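Local coordinates for uncharacterized protein (Pyrococcus abyssi, PDB 5IFF), which is a restriction DNA glycosylase, an enzyme that probably removes adenine from its recognition sequence, caught here as a tetramer bound to nonspecific double-stranded DNA, at residues Val14-Thr19 with Val160-Thr165; Asn88-Leu93 with Lys211-Ile216; Lys133-Gly138 with Met191-Lys196. The protein carries 2 engineered substitutions. One frame throughout, in Å; residues are numbered along the deposited sequence.

Interaction 1. Residues Val14-Thr19 with Val160-Thr165; sequences VRLPIT and VCIPLT
Leu16 CG and Ile162 CG1 each sit beside the backbone N and anti to the carbonyl carbon of their own residue, with chi1 of -62° in Leu16 and -64° in Ile162, and from there both chains extend toward the opposing strand. They come together tip to tip, so that Leu16 CD1 lies 3.8 Å from Ile162 CD1.

One layer further along, Ile18 points across while Leu164, just beyond the end of its strand, starts off to the side and brings only its tip over; Ile18 CD1 and Leu164 CD2 end 4.4 Å apart, a looser touch. The backbones remain well separated, Leu16 CA being 10.4 Å from Ile162 CA, a spacing that suits two sheets packed through their side chains rather than strands paired in one sheet. Strand 11-17 indeed belongs to a three-stranded antiparallel sheet, where Leu16 bonds through its backbone to Val182, whereas strand 154-163 pairs with 54-59 in the large curved sheet. Ile56 of that neighbouring strand touches both Ile18 and Leu164 and so continues the same apolar layer.

All four touching residues are buried, and Ile162 stands about 7 Å, side chain to side chain, from Ile60, a residue that binds adenine in another structure of this protein. Held by methyl groups alone, the join carries no directional bond, and its cohesion probably comes from dispersion and the exclusion of water.

Interaction 2. Residues Asn88-Leu93 with Lys211-Ile216; sequences NDIYEL and KFLRSI
Ile90, Leu93, Leu213 and Ile216 form a purely apolar seam between two nearly antiparallel helices, 87-99 and 203-216, in the helical part of the chain far from the bound DNA. The axes of the two short segments approach to 10.5 Å with a signed crossing angle of -153°. The helices draw closest in register at Ile90 and Leu213, whose CA atoms are 6.9 Å apart.

Ile90 works with both of its branches. Its CG2 methyl, anti to the backbone N, rests 4.0 Å from Leu213 CB, low against the other helix, while the longer arm travels on until Ile90 CD1 meets Ile216 CD1 at 3.6 Å. Ile216 begins its side chain to the side of the interface, and the unusual placing of CG1 between its backbone N and carbonyl carbon (chi1 69°) turns the ethyl arm back toward Ile90; the two isoleucines pass at a slant. On the other flank of Leu213, the CD1 methyl reaches Leu93 CB at 4.1 Å.

Behind this surface the last turn of helix 203-216 is tied to itself: Ser215 OG donates to Phe212 O at 2.6 Å, and the same carbonyl receives Ile216 N, so one oxygen satisfies two donors. The Phe212 side chain packs instead on helix 72-81, and Leu93 also touches Leu195 of helix 188-201, which makes the seam one side of a larger helical cluster.

Since the contact itself consists of hydrocarbon only, any specificity probably lies in the fit of branched side chains, and the polar bonds nearby serve the helix end rather than the interface.

Interaction 3. Residues Lys133-Gly138 with Met191-Lys196; sequences KELPSG and MKELLK
A salt-bridge network centred on Glu193 joins the end of strand 121-134, just before its hairpin turn into strand 140-147, to helix 188-201. Lys133 NZ donates to Glu193 OE1 at 2.7 Å, arriving from above the carboxylate, 42° out of its plane. Lys133 leaves the strand with CG anti to the backbone N, and the bend at chi3 (-72°) swings CE and NZ onto the carboxylate, Lys133 CE lying 3.2 Å from Glu193 OE1; Glu193, itself bent at chi2, crosses it at about a right angle. One turn on in the helix, Lys196 NZ makes a long ion pair with Glu193 OE2 at 3.9 Å. Two ammonium groups thus share one carboxylate, whose negative charge probably offsets their 4.2 Å approach, NZ of Lys133 to NZ of Lys196.

Phe121 of the second subunit borders this network, in a cation-pi contact with Lys133 and packed on Glu193 and Lys196. On the apolar side the side chains of Leu135 and Glu193 run past each other in opposite directions, Leu135 CD2 lying 3.9 Å from Glu193 CG; Leu135 also packs on Leu190. Leu135 opens the type I turn, which is closed by Gly138 N bonding to Leu135 O at 2.9 Å.

How the interactions relate
Along the chain the segments come in the order 14-19, 88-93, 133-138, 160-165, 191-196 and 211-216, so interaction 1 interlocks with the other two, while interaction 3 is nested inside the loop closed by interaction 2. Interaction 3 is the middle piece: its centre is about 15 Å from that of interaction 1 and about 17 Å from that of interaction 2, whereas the centres of those two lie about 27 Å apart, without touching. Interactions 1 and 3 both reach the large sheet, and Val160 of strand 154-163 packs against Leu194 of helix 188-201, which leads directly into helix 203-216 of interaction 2. The three contacts thus connect small sheet, curved sheet and helical cluster within one subunit.

Interaction 1. Residues Val14-Thr19 with Val160-Thr165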
ATOM      1  N   VAL A  14      -0.368 -24.684  17.056  1.00 30.39           N
ATOM      2  CA  VAL A  14      -0.465 -23.406  16.329  1.00 31.79           C
ATOM      3  C   VAL A  14      -1.875 -23.202  15.840  1.00 35.37           C
ATOM      4  O   VAL A  14      -2.498 -24.137  15.283  1.00 36.64           O
ATOM      5  CB  VAL A  14       0.501 -23.346  15.157  1.00 35.36           C
ATOM      6  CG1 VAL A  14       0.461 -21.944  14.495  1.00 33.36           C
ATOM      7  CG2 VAL A  14       1.909 -23.565  15.668  1.00 38.59           C
ATOM      8  N   ARG A  15      -2.413 -22.010  16.065  1.00 33.71           N
ATOM      9  CA  ARG A  15      -3.743 -21.735  15.513  1.00 34.56           C
ATOM     10  C   ARG A  15      -3.580 -20.835  14.272  1.00 36.09           C
ATOM     11  O   ARG A  15      -2.841 -19.822  14.299  1.00 31.35           O
ATOM     12  CB  ARG A  15      -4.643 -21.118  16.573  1.00 35.73           C
ATOM     13  CG  ARG A  15      -4.987 -22.109  17.676  1.00 37.15           C
ATOM     14  CD  ARG A  15      -5.923 -21.548  18.706  1.00 42.39           C
ATOM     15  NE  ARG A  15      -6.555 -22.587  19.542  1.00 44.12           N
ATOM     16  CZ  ARG A  15      -5.938 -23.266  20.498  1.00 45.89           C
ATOM     17  NH1 ARG A  15      -4.658 -23.030  20.768  1.00 44.06           N
ATOM     18  NH2 ARG A  15      -6.601 -24.177  21.198  1.00 48.12           N
ATOM     19  N   LEU A  16      -4.225 -21.265  13.184  1.00 35.28           N
ATOM     20  CA  LEU A  16      -4.034 -20.712  11.854  1.00 37.44           C
ATOM     21  C   LEU A  16      -5.345 -20.304  11.232  1.00 39.79           C
ATOM     22  O   LEU A  16      -6.332 -21.064  11.281  1.00 37.85           O
ATOM     23  CB  LEU A  16      -3.343 -21.741  10.950  1.00 39.00           C
ATOM     24  CG  LEU A  16      -1.933 -22.166  11.390  1.00 37.83           C
ATOM     25  CD1 LEU A  16      -1.510 -23.309  10.548  1.00 39.90           C
ATOM     26  CD2 LEU A  16      -0.959 -21.021  11.183  1.00 35.01           C
ATOM     27  N   PRO A  17      -5.369 -19.104  10.640  1.00 40.66           N
ATOM     28  CA  PRO A  17      -6.529 -18.635   9.882  1.00 39.72           C
ATOM     29  C   PRO A  17      -6.675 -19.427   8.607  1.00 41.60           C
ATOM     30  O   PRO A  17      -5.696 -19.781   7.924  1.00 39.33           O
ATOM     31  CB  PRO A  17      -6.186 -17.183   9.565  1.00 42.17           C
ATOM     32  CG  PRO A  17      -4.683 -17.191   9.474  1.00 42.38           C
ATOM     33  CD  PRO A  17      -4.218 -18.186  10.517  1.00 40.09           C
ATOM     34  N   ILE A  18      -7.920 -19.722   8.299  1.00 42.34           N
ATOM     35  CA  ILE A  18      -8.262 -20.505   7.131  1.00 46.80           C
ATOM     36  C   ILE A  18      -8.933 -19.662   6.030  1.00 49.93           C
ATOM     37  O   ILE A  18      -9.172 -20.155   4.914  1.00 53.60           O
ATOM     38  CB  ILE A  18      -9.207 -21.668   7.581  1.00 61.84           C
ATOM     39  CG1 ILE A  18      -8.441 -22.535   8.534  1.00 65.05           C
ATOM     40  CG2 ILE A  18      -9.563 -22.584   6.480  1.00 64.62           C
ATOM     41  CD1 ILE A  18      -7.196 -23.026   7.894  1.00 66.35           C
ATOM     42  N   THR A  19      -9.334 -18.445   6.357  1.00 48.38           N
ATOM     43  CA  THR A  19     -10.226 -17.701   5.441  1.00 50.79           C
ATOM     44  C   THR A  19      -9.712 -16.352   4.953  1.00 56.23           C
ATOM     45  O   THR A  19     -10.325 -15.741   4.078  1.00 63.59           O
ATOM     46  CB  THR A  19     -11.608 -17.395   6.083  1.00 52.33           C
ATOM     47  OG1 THR A  19     -11.437 -16.527   7.216  1.00 52.18           O
ATOM     48  CG2 THR A  19     -12.329 -18.681   6.496  1.00 52.39           C
ATOM     49  N   VAL A 160       5.907 -24.072   4.914  1.00 33.66           N
ATOM     50  CA  VAL A 160       5.410 -25.421   5.282  1.00 32.63           C
ATOM     51  C   VAL A 160       3.978 -25.511   4.732  1.00 30.87           C
ATOM     52  O   VAL A 160       3.208 -24.547   4.817  1.00 32.21           O
ATOM     53  CB  VAL A 160       5.457 -25.681   6.807  1.00 32.29           C
ATOM     54  CG1 VAL A 160       4.715 -24.589   7.527  1.00 33.31           C
ATOM     55  CG2 VAL A 160       4.866 -27.045   7.149  1.00 35.05           C
ATOM     56  N   CYS A 161       3.641 -26.638   4.121  1.00 31.93           N
ATOM     57  CA  CYS A 161       2.311 -26.852   3.563  1.00 33.42           C
ATOM     58  C   CYS A 161       1.675 -27.944   4.426  1.00 32.35           C
ATOM     59  O   CYS A 161       2.159 -29.074   4.425  1.00 30.94           O
ATOM     60  CB  CYS A 161       2.368 -27.318   2.112  1.00 34.13           C
ATOM     61  SG  CYS A 161       2.964 -25.944   1.034  1.00 41.04           S
ATOM     62  N   ILE A 162       0.618 -27.579   5.138  1.00 30.02           N
ATOM     63  CA  ILE A 162      -0.007 -28.435   6.144  1.00 29.33           C
ATOM     64  C   ILE A 162      -1.309 -28.993   5.578  1.00 33.24           C
ATOM     65  O   ILE A 162      -2.204 -28.220   5.317  1.00 32.17           O
ATOM     66  CB  ILE A 162      -0.340 -27.662   7.411  1.00 30.66           C
ATOM     67  CG1 ILE A 162       0.983 -27.154   8.091  1.00 31.56           C
ATOM     68  CG2 ILE A 162      -1.010 -28.629   8.409  1.00 29.39           C
ATOM     69  CD1 ILE A 162       0.771 -25.980   9.073  1.00 31.55           C
ATOM     70  N   PRO A 163      -1.438 -30.322   5.434  1.00 33.52           N
ATOM     71  CA  PRO A 163      -2.736 -30.838   4.909  1.00 35.43           C
ATOM     72  C   PRO A 163      -3.937 -30.441   5.778  1.00 35.19           C
ATOM     73  O   PRO A 163      -3.872 -30.549   7.017  1.00 32.97           O
ATOM     74  CB  PRO A 163      -2.552 -32.359   4.918  1.00 35.34           C
ATOM     75  CG  PRO A 163      -0.990 -32.545   4.877  1.00 34.33           C
ATOM     76  CD  PRO A 163      -0.465 -31.399   5.690  1.00 33.46           C
ATOM     77  N   LEU A 164      -5.020 -29.990   5.155  1.00 31.12           N
ATOM     78  CA  LEU A 164      -6.214 -29.684   5.925  1.00 31.07           C
ATOM     79  C   LEU A 164      -6.722 -30.921   6.687  1.00 34.89           C
ATOM     80  O   LEU A 164      -7.481 -30.806   7.646  1.00 37.77           O
ATOM     81  CB  LEU A 164      -7.353 -29.173   5.040  1.00 33.69           C
ATOM     82  CG  LEU A 164      -7.173 -27.737   4.497  1.00 37.39           C
ATOM     83  CD1 LEU A 164      -8.536 -27.390   3.823  1.00 41.04           C
ATOM     84  CD2 LEU A 164      -6.809 -26.756   5.595  1.00 37.38           C
ATOM     85  N   THR A 165      -6.328 -32.102   6.242  1.00 33.47           N
ATOM     86  CA  THR A 165      -6.827 -33.304   6.921  1.00 33.76           C
ATOM     87  C   THR A 165      -6.111 -33.454   8.257  1.00 33.54           C
ATOM     88  O   THR A 165      -6.425 -34.362   9.018  1.00 35.36           O
ATOM     89  CB  THR A 165      -6.601 -34.573   6.102  1.00 37.23           C
ATOM     90  OG1 THR A 165      -5.233 -34.623   5.706  1.00 39.58           O
ATOM     91  CG2 THR A 165      -7.461 -34.581   4.875  1.00 37.62           C
TER

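Interaction 2. Residues Asn88-Leu93 with Lys211-Ile216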
ATOM      1  N   ASN A  88      19.675 -33.224  23.009  1.00 37.48           N
ATOM      2  CA  ASN A  88      20.293 -34.039  21.995  1.00 39.93           C
ATOM      3  C   ASN A  88      19.778 -33.657  20.589  1.00 39.31           C
ATOM      4  O   ASN A  88      20.540 -33.682  19.628  1.00 39.50           O
ATOM      5  CB  ASN A  88      20.047 -35.504  22.259  1.00 44.05           C
ATOM      6  CG  ASN A  88      20.772 -36.391  21.282  1.00 46.65           C
ATOM      7  OD1 ASN A  88      21.953 -36.625  21.412  1.00 51.58           O
ATOM      8  ND2 ASN A  88      20.065 -36.908  20.318  1.00 45.82           N
ATOM      9  N   ASP A  89      18.472 -33.372  20.492  1.00 38.16           N
ATOM     10  CA  ASP A  89      17.906 -32.922  19.226  1.00 37.61           C
ATOM     11  C   ASP A  89      18.670 -31.668  18.747  1.00 37.26           C
ATOM     12  O   ASP A  89      18.982 -31.513  17.545  1.00 37.23           O
ATOM     13  CB  ASP A  89      16.426 -32.573  19.369  1.00 34.73           C
ATOM     14  CG  ASP A  89      15.527 -33.806  19.520  1.00 38.71           C
ATOM     15  OD1 ASP A  89      15.899 -34.927  19.128  1.00 38.06           O
ATOM     16  OD2 ASP A  89      14.414 -33.626  20.049  1.00 39.74           O
ATOM     17  N   ILE A  90      18.917 -30.737  19.687  1.00 34.09           N
ATOM     18  CA  ILE A  90      19.544 -29.458  19.312  1.00 31.49           C
ATOM     19  C   ILE A  90      21.000 -29.713  18.900  1.00 32.90           C
ATOM     20  O   ILE A  90      21.473 -29.152  17.893  1.00 34.77           O
ATOM     21  CB  ILE A  90      19.452 -28.403  20.456  1.00 35.22           C
ATOM     22  CG1 ILE A  90      17.997 -27.933  20.574  1.00 38.17           C
ATOM     23  CG2 ILE A  90      20.231 -27.126  20.123  1.00 35.73           C
ATOM     24  CD1 ILE A  90      17.749 -27.176  21.870  1.00 40.62           C
ATOM     25  N   TYR A  91      21.696 -30.585  19.636  1.00 33.46           N
ATOM     26  CA  TYR A  91      23.091 -30.885  19.270  1.00 36.31           C
ATOM     27  C   TYR A  91      23.191 -31.486  17.870  1.00 43.04           C
ATOM     28  O   TYR A  91      24.150 -31.223  17.129  1.00 34.39           O
ATOM     29  CB  TYR A  91      23.743 -31.858  20.261  1.00 37.29           C
ATOM     30  CG  TYR A  91      23.719 -31.421  21.691  1.00 36.71           C
ATOM     31  CD1 TYR A  91      23.713 -30.057  22.047  1.00 39.02           C
ATOM     32  CD2 TYR A  91      23.709 -32.383  22.708  1.00 38.62           C
ATOM     33  CE1 TYR A  91      23.713 -29.695  23.439  1.00 37.89           C
ATOM     34  CE2 TYR A  91      23.700 -32.040  24.028  1.00 43.09           C
ATOM     35  CZ  TYR A  91      23.688 -30.697  24.387  1.00 40.35           C
ATOM     36  OH  TYR A  91      23.652 -30.437  25.742  1.00 47.22           O
ATOM     37  N   GLU A  92      22.225 -32.364  17.535  1.00 39.31           N
ATOM     38  CA  GLU A  92      22.167 -32.948  16.189  1.00 44.00           C
ATOM     39  C   GLU A  92      21.921 -31.880  15.104  1.00 36.19           C
ATOM     40  O   GLU A  92      22.464 -31.931  14.022  1.00 34.02           O
ATOM     41  CB  GLU A  92      21.052 -34.004  16.103  1.00 55.41           C
ATOM     42  CG  GLU A  92      21.364 -35.299  16.848  1.00 75.30           C
ATOM     43  CD  GLU A  92      22.518 -36.077  16.233  1.00 96.47           C
ATOM     44  OE1 GLU A  92      22.441 -36.434  15.038  1.00101.60           O
ATOM     45  OE2 GLU A  92      23.508 -36.331  16.948  1.00108.74           O
ATOM     46  N   LEU A  93      21.098 -30.915  15.404  1.00 30.73           N
ATOM     47  CA  LEU A  93      20.885 -29.854  14.437  1.00 29.34           C
ATOM     48  C   LEU A  93      22.139 -28.963  14.288  1.00 32.87           C
ATOM     49  O   LEU A  93      22.463 -28.513  13.184  1.00 30.57           O
ATOM     50  CB  LEU A  93      19.690 -29.012  14.841  1.00 31.68           C
ATOM     51  CG  LEU A  93      18.361 -29.721  14.618  1.00 36.19           C
ATOM     52  CD1 LEU A  93      17.279 -29.058  15.449  1.00 34.23           C
ATOM     53  CD2 LEU A  93      18.078 -29.677  13.125  1.00 36.64           C
ATOM     54  N   LYS A 211      23.038 -19.362  15.857  1.00 33.87           N
ATOM     55  CA  LYS A 211      23.063 -18.428  16.963  1.00 41.29           C
ATOM     56  C   LYS A 211      21.808 -18.556  17.866  1.00 31.15           C
ATOM     57  O   LYS A 211      21.903 -18.516  19.113  1.00 33.26           O
ATOM     58  CB  LYS A 211      23.209 -17.007  16.404  1.00 47.82           C
ATOM     59  CG  LYS A 211      23.239 -15.921  17.437  1.00 59.45           C
ATOM     60  CD  LYS A 211      23.737 -14.596  16.871  1.00 67.49           C
ATOM     61  CE  LYS A 211      23.846 -13.529  17.968  1.00 77.41           C
ATOM     62  NZ  LYS A 211      24.494 -14.055  19.207  1.00 79.47           N
ATOM     63  N   PHE A 212      20.666 -18.686  17.234  1.00 32.46           N
ATOM     64  CA  PHE A 212      19.404 -18.909  17.959  1.00 33.11           C
ATOM     65  C   PHE A 212      19.444 -20.208  18.785  1.00 31.82           C
ATOM     66  O   PHE A 212      19.135 -20.209  19.983  1.00 34.27           O
ATOM     67  CB  PHE A 212      18.238 -18.974  16.980  1.00 31.46           C
ATOM     68  CG  PHE A 212      16.956 -19.463  17.611  1.00 32.28           C
ATOM     69  CD1 PHE A 212      16.379 -18.763  18.671  1.00 33.85           C
ATOM     70  CD2 PHE A 212      16.370 -20.634  17.167  1.00 31.40           C
ATOM     71  CE1 PHE A 212      15.202 -19.227  19.256  1.00 32.46           C
ATOM     72  CE2 PHE A 212      15.188 -21.107  17.745  1.00 33.84           C
ATOM     73  CZ  PHE A 212      14.612 -20.404  18.779  1.00 30.38           C
ATOM     74  N   LEU A 213      19.802 -21.312  18.136  1.00 31.21           N
ATOM     75  CA  LEU A 213      19.888 -22.586  18.853  1.00 31.75           C
ATOM     76  C   LEU A 213      20.923 -22.527  19.960  1.00 33.81           C
ATOM     77  O   LEU A 213      20.658 -22.942  21.073  1.00 34.07           O
ATOM     78  CB  LEU A 213      20.225 -23.742  17.903  1.00 30.76           C
ATOM     79  CG  LEU A 213      19.131 -24.025  16.861  1.00 30.09           C
ATOM     80  CD1 LEU A 213      19.613 -25.067  15.865  1.00 30.94           C
ATOM     81  CD2 LEU A 213      17.807 -24.493  17.581  1.00 32.45           C
ATOM     82  N   ARG A 214      22.111 -21.981  19.676  1.00 32.80           N
ATOM     83  CA  ARG A 214      23.088 -21.816  20.734  1.00 34.73           C
ATOM     84  C   ARG A 214      22.521 -21.033  21.910  1.00 35.32           C
ATOM     85  O   ARG A 214      22.858 -21.321  23.052  1.00 37.12           O
ATOM     86  CB  ARG A 214      24.392 -21.129  20.232  1.00 38.57           C
ATOM     87  CG  ARG A 214      25.212 -22.065  19.371  1.00 36.55           C
ATOM     88  CD  ARG A 214      26.367 -21.318  18.722  1.00 40.76           C
ATOM     89  NE  ARG A 214      27.179 -22.128  17.817  1.00 40.72           N
ATOM     90  CZ  ARG A 214      28.046 -21.604  16.942  1.00 43.27           C
ATOM     91  NH1 ARG A 214      28.180 -20.266  16.807  1.00 40.71           N
ATOM     92  NH2 ARG A 214      28.762 -22.417  16.184  1.00 45.10           N
ATOM     93  N   SER A 215      21.642 -20.073  21.643  1.00 33.39           N
ATOM     94  CA  SER A 215      21.156 -19.200  22.708  1.00 35.56           C
ATOM     95  C   SER A 215      20.103 -19.908  23.549  1.00 38.55           C
ATOM     96  O   SER A 215      19.941 -19.580  24.722  1.00 43.10           O
ATOM     97  CB  SER A 215      20.551 -17.914  22.136  1.00 38.42           C
ATOM     98  OG  SER A 215      19.268 -18.153  21.567  1.00 40.54           O
ATOM     99  N   ILE A 216      19.367 -20.846  22.954  1.00 35.70           N
ATOM    100  CA  ILE A 216      18.365 -21.517  23.789  1.00 41.92           C
ATOM    101  C   ILE A 216      18.992 -22.642  24.664  1.00 47.12           C
ATOM    102  O   ILE A 216      18.462 -22.959  25.696  1.00 54.22           O
ATOM    103  CB  ILE A 216      17.205 -22.085  22.977  1.00 41.34           C
ATOM    104  CG1 ILE A 216      17.650 -23.250  22.135  1.00 41.08           C
ATOM    105  CG2 ILE A 216      16.519 -21.005  22.112  1.00 43.47           C
ATOM    106  CD1 ILE A 216      16.461 -23.833  21.296  1.00 51.99           C
TER

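Interaction 3. Residues Lys133-Gly138 with Met191-Lys196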
ATOM      1  N   LYS A 133      10.793 -31.277   0.890  1.00 35.84           N
ATOM      2  CA  LYS A 133      10.832 -32.549   1.643  1.00 38.83           C
ATOM      3  C   LYS A 133       9.431 -32.862   2.117  1.00 38.40           C
ATOM      4  O   LYS A 133       8.694 -31.943   2.514  1.00 39.08           O
ATOM      5  CB  LYS A 133      11.796 -32.435   2.857  1.00 44.88           C
ATOM      6  CG  LYS A 133      12.029 -33.769   3.594  1.00 47.69           C
ATOM      7  CD  LYS A 133      12.995 -33.559   4.781  1.00 46.64           C
ATOM      8  CE  LYS A 133      14.432 -33.327   4.325  1.00 44.20           C
ATOM      9  NZ  LYS A 133      15.428 -33.698   5.403  1.00 43.66           N
ATOM     10  N   GLU A 134       9.057 -34.135   2.129  1.00 36.40           N
ATOM     11  CA  GLU A 134       7.718 -34.501   2.587  1.00 37.94           C
ATOM     12  C   GLU A 134       7.812 -35.340   3.854  1.00 44.23           C
ATOM     13  O   GLU A 134       8.602 -36.272   3.904  1.00 41.04           O
ATOM     14  CB  GLU A 134       6.951 -35.276   1.501  1.00 40.89           C
ATOM     15  CG  GLU A 134       5.586 -35.715   2.004  1.00 44.78           C
ATOM     16  CD  GLU A 134       4.804 -36.607   1.000  1.00 55.66           C
ATOM     17  OE1 GLU A 134       5.159 -36.640  -0.201  1.00 52.21           O
ATOM     18  OE2 GLU A 134       3.834 -37.257   1.442  1.00 60.90           O
ATOM     19  N   LEU A 135       7.010 -35.011   4.868  1.00 35.08           N
ATOM     20  CA  LEU A 135       6.959 -35.819   6.097  1.00 38.20           C
ATOM     21  C   LEU A 135       5.997 -37.000   5.956  1.00 40.98           C
ATOM     22  O   LEU A 135       5.068 -36.934   5.157  1.00 40.88           O
ATOM     23  CB  LEU A 135       6.515 -34.958   7.283  1.00 38.27           C
ATOM     24  CG  LEU A 135       7.354 -33.746   7.739  1.00 43.12           C
ATOM     25  CD1 LEU A 135       6.837 -33.250   9.101  1.00 43.30           C
ATOM     26  CD2 LEU A 135       8.845 -34.050   7.798  1.00 45.91           C
ATOM     27  N   PRO A 136       6.190 -38.075   6.756  1.00 38.21           N
ATOM     28  CA  PRO A 136       5.287 -39.228   6.636  1.00 44.40           C
ATOM     29  C   PRO A 136       3.833 -38.811   6.867  1.00 42.06           C
ATOM     30  O   PRO A 136       2.963 -39.350   6.204  1.00 40.37           O
ATOM     31  CB  PRO A 136       5.788 -40.208   7.719  1.00 47.68           C
ATOM     32  CG  PRO A 136       7.228 -39.770   8.002  1.00 44.93           C
ATOM     33  CD  PRO A 136       7.257 -38.272   7.755  1.00 41.65           C
ATOM     34  N   SER A 137       3.580 -37.814   7.719  1.00 37.89           N
ATOM     35  CA  SER A 137       2.186 -37.457   7.990  1.00 41.61           C
ATOM     36  C   SER A 137       1.568 -36.480   6.937  1.00 42.57           C
ATOM     37  O   SER A 137       0.410 -36.067   7.056  1.00 42.42           O
ATOM     38  CB  SER A 137       2.078 -36.887   9.400  1.00 43.78           C
ATOM     39  OG  SER A 137       3.112 -35.932   9.666  1.00 44.77           O
ATOM     40  N   GLY A 138       2.340 -36.138   5.903  1.00 40.39           N
ATOM     41  CA  GLY A 138       1.799 -35.446   4.725  1.00 39.09           C
ATOM     42  C   GLY A 138       2.259 -33.996   4.556  1.00 37.67           C
ATOM     43  O   GLY A 138       2.060 -33.384   3.473  1.00 37.25           O
ATOM     44  N   MET A 191       9.483 -29.364  13.227  1.00 26.98           N
ATOM     45  CA  MET A 191      10.311 -28.280  13.751  1.00 28.77           C
ATOM     46  C   MET A 191      11.753 -28.547  13.373  1.00 29.79           C
ATOM     47  O   MET A 191      12.468 -27.605  12.987  1.00 29.65           O
ATOM     48  CB  MET A 191      10.185 -28.170  15.285  1.00 31.22           C
ATOM     49  CG  MET A 191       8.822 -27.539  15.754  1.00 30.14           C
ATOM     50  SD  MET A 191       8.683 -27.419  17.573  1.00 38.19           S
ATOM     51  CE  MET A 191       7.953 -29.060  17.947  1.00 36.94           C
ATOM     52  N   LYS A 192      12.173 -29.802  13.488  1.00 29.67           N
ATOM     53  CA  LYS A 192      13.525 -30.136  13.060  1.00 30.32           C
ATOM     54  C   LYS A 192      13.763 -29.821  11.582  1.00 32.15           C
ATOM     55  O   LYS A 192      14.768 -29.214  11.218  1.00 29.04           O
ATOM     56  CB  LYS A 192      13.810 -31.587  13.298  1.00 29.65           C
ATOM     57  CG  LYS A 192      13.811 -31.954  14.797  1.00 31.75           C
ATOM     58  CD  LYS A 192      14.080 -33.487  14.897  1.00 37.99           C
ATOM     59  CE  LYS A 192      14.077 -34.023  16.326  1.00 42.06           C
ATOM     60  NZ  LYS A 192      14.043 -35.565  16.350  1.00 46.31           N
ATOM     61  N   GLU A 193      12.840 -30.262  10.735  1.00 28.78           N
ATOM     62  CA  GLU A 193      13.043 -30.060   9.298  1.00 27.96           C
ATOM     63  C   GLU A 193      12.910 -28.632   8.855  1.00 29.00           C
ATOM     64  O   GLU A 193      13.522 -28.281   7.846  1.00 30.99           O
ATOM     65  CB  GLU A 193      12.080 -30.957   8.486  1.00 28.90           C
ATOM     66  CG  GLU A 193      12.340 -32.480   8.665  1.00 36.54           C
ATOM     67  CD  GLU A 193      13.738 -32.915   8.216  1.00 41.58           C
ATOM     68  OE1 GLU A 193      14.361 -32.236   7.373  1.00 39.21           O
ATOM     69  OE2 GLU A 193      14.230 -33.953   8.686  1.00 43.62           O
ATOM     70  N   LEU A 194      12.095 -27.815   9.542  1.00 27.25           N
ATOM     71  CA  LEU A 194      11.986 -26.419   9.219  1.00 28.18           C
ATOM     72  C   LEU A 194      13.317 -25.694   9.593  1.00 27.11           C
ATOM     73  O   LEU A 194      13.782 -24.817   8.850  1.00 29.22           O
ATOM     74  CB  LEU A 194      10.794 -25.752   9.938  1.00 30.06           C
ATOM     75  CG  LEU A 194       9.424 -26.044   9.257  1.00 31.17           C
ATOM     76  CD1 LEU A 194       8.287 -25.568  10.220  1.00 27.58           C
ATOM     77  CD2 LEU A 194       9.401 -25.297   7.879  1.00 27.36           C
ATOM     78  N   LEU A 195      13.961 -26.134  10.698  1.00 26.61           N
ATOM     79  CA  LEU A 195      15.266 -25.570  11.089  1.00 27.48           C
ATOM     80  C   LEU A 195      16.274 -25.976  10.059  1.00 27.83           C
ATOM     81  O   LEU A 195      17.037 -25.147   9.610  1.00 29.51           O
ATOM     82  CB  LEU A 195      15.700 -26.071  12.491  1.00 25.88           C
ATOM     83  CG  LEU A 195      14.832 -25.443  13.598  1.00 27.68           C
ATOM     84  CD1 LEU A 195      15.032 -26.302  14.902  1.00 28.68           C
ATOM     85  CD2 LEU A 195      15.157 -23.941  13.879  1.00 29.04           C
ATOM     86  N   LYS A 196      16.230 -27.237   9.635  1.00 27.60           N
ATOM     87  CA  LYS A 196      17.160 -27.696   8.593  1.00 28.83           C
ATOM     88  C   LYS A 196      16.933 -26.977   7.276  1.00 31.75           C
ATOM     89  O   LYS A 196      17.911 -26.684   6.548  1.00 31.21           O
ATOM     90  CB  LYS A 196      17.039 -29.177   8.380  1.00 27.14           C
ATOM     91  CG  LYS A 196      17.627 -29.972   9.590  1.00 32.61           C
ATOM     92  CD  LYS A 196      17.287 -31.469   9.497  1.00 38.27           C
ATOM     93  CE  LYS A 196      18.058 -32.108   8.389  1.00 42.94           C
ATOM     94  NZ  LYS A 196      18.157 -33.581   8.630  1.00 50.81           N
TER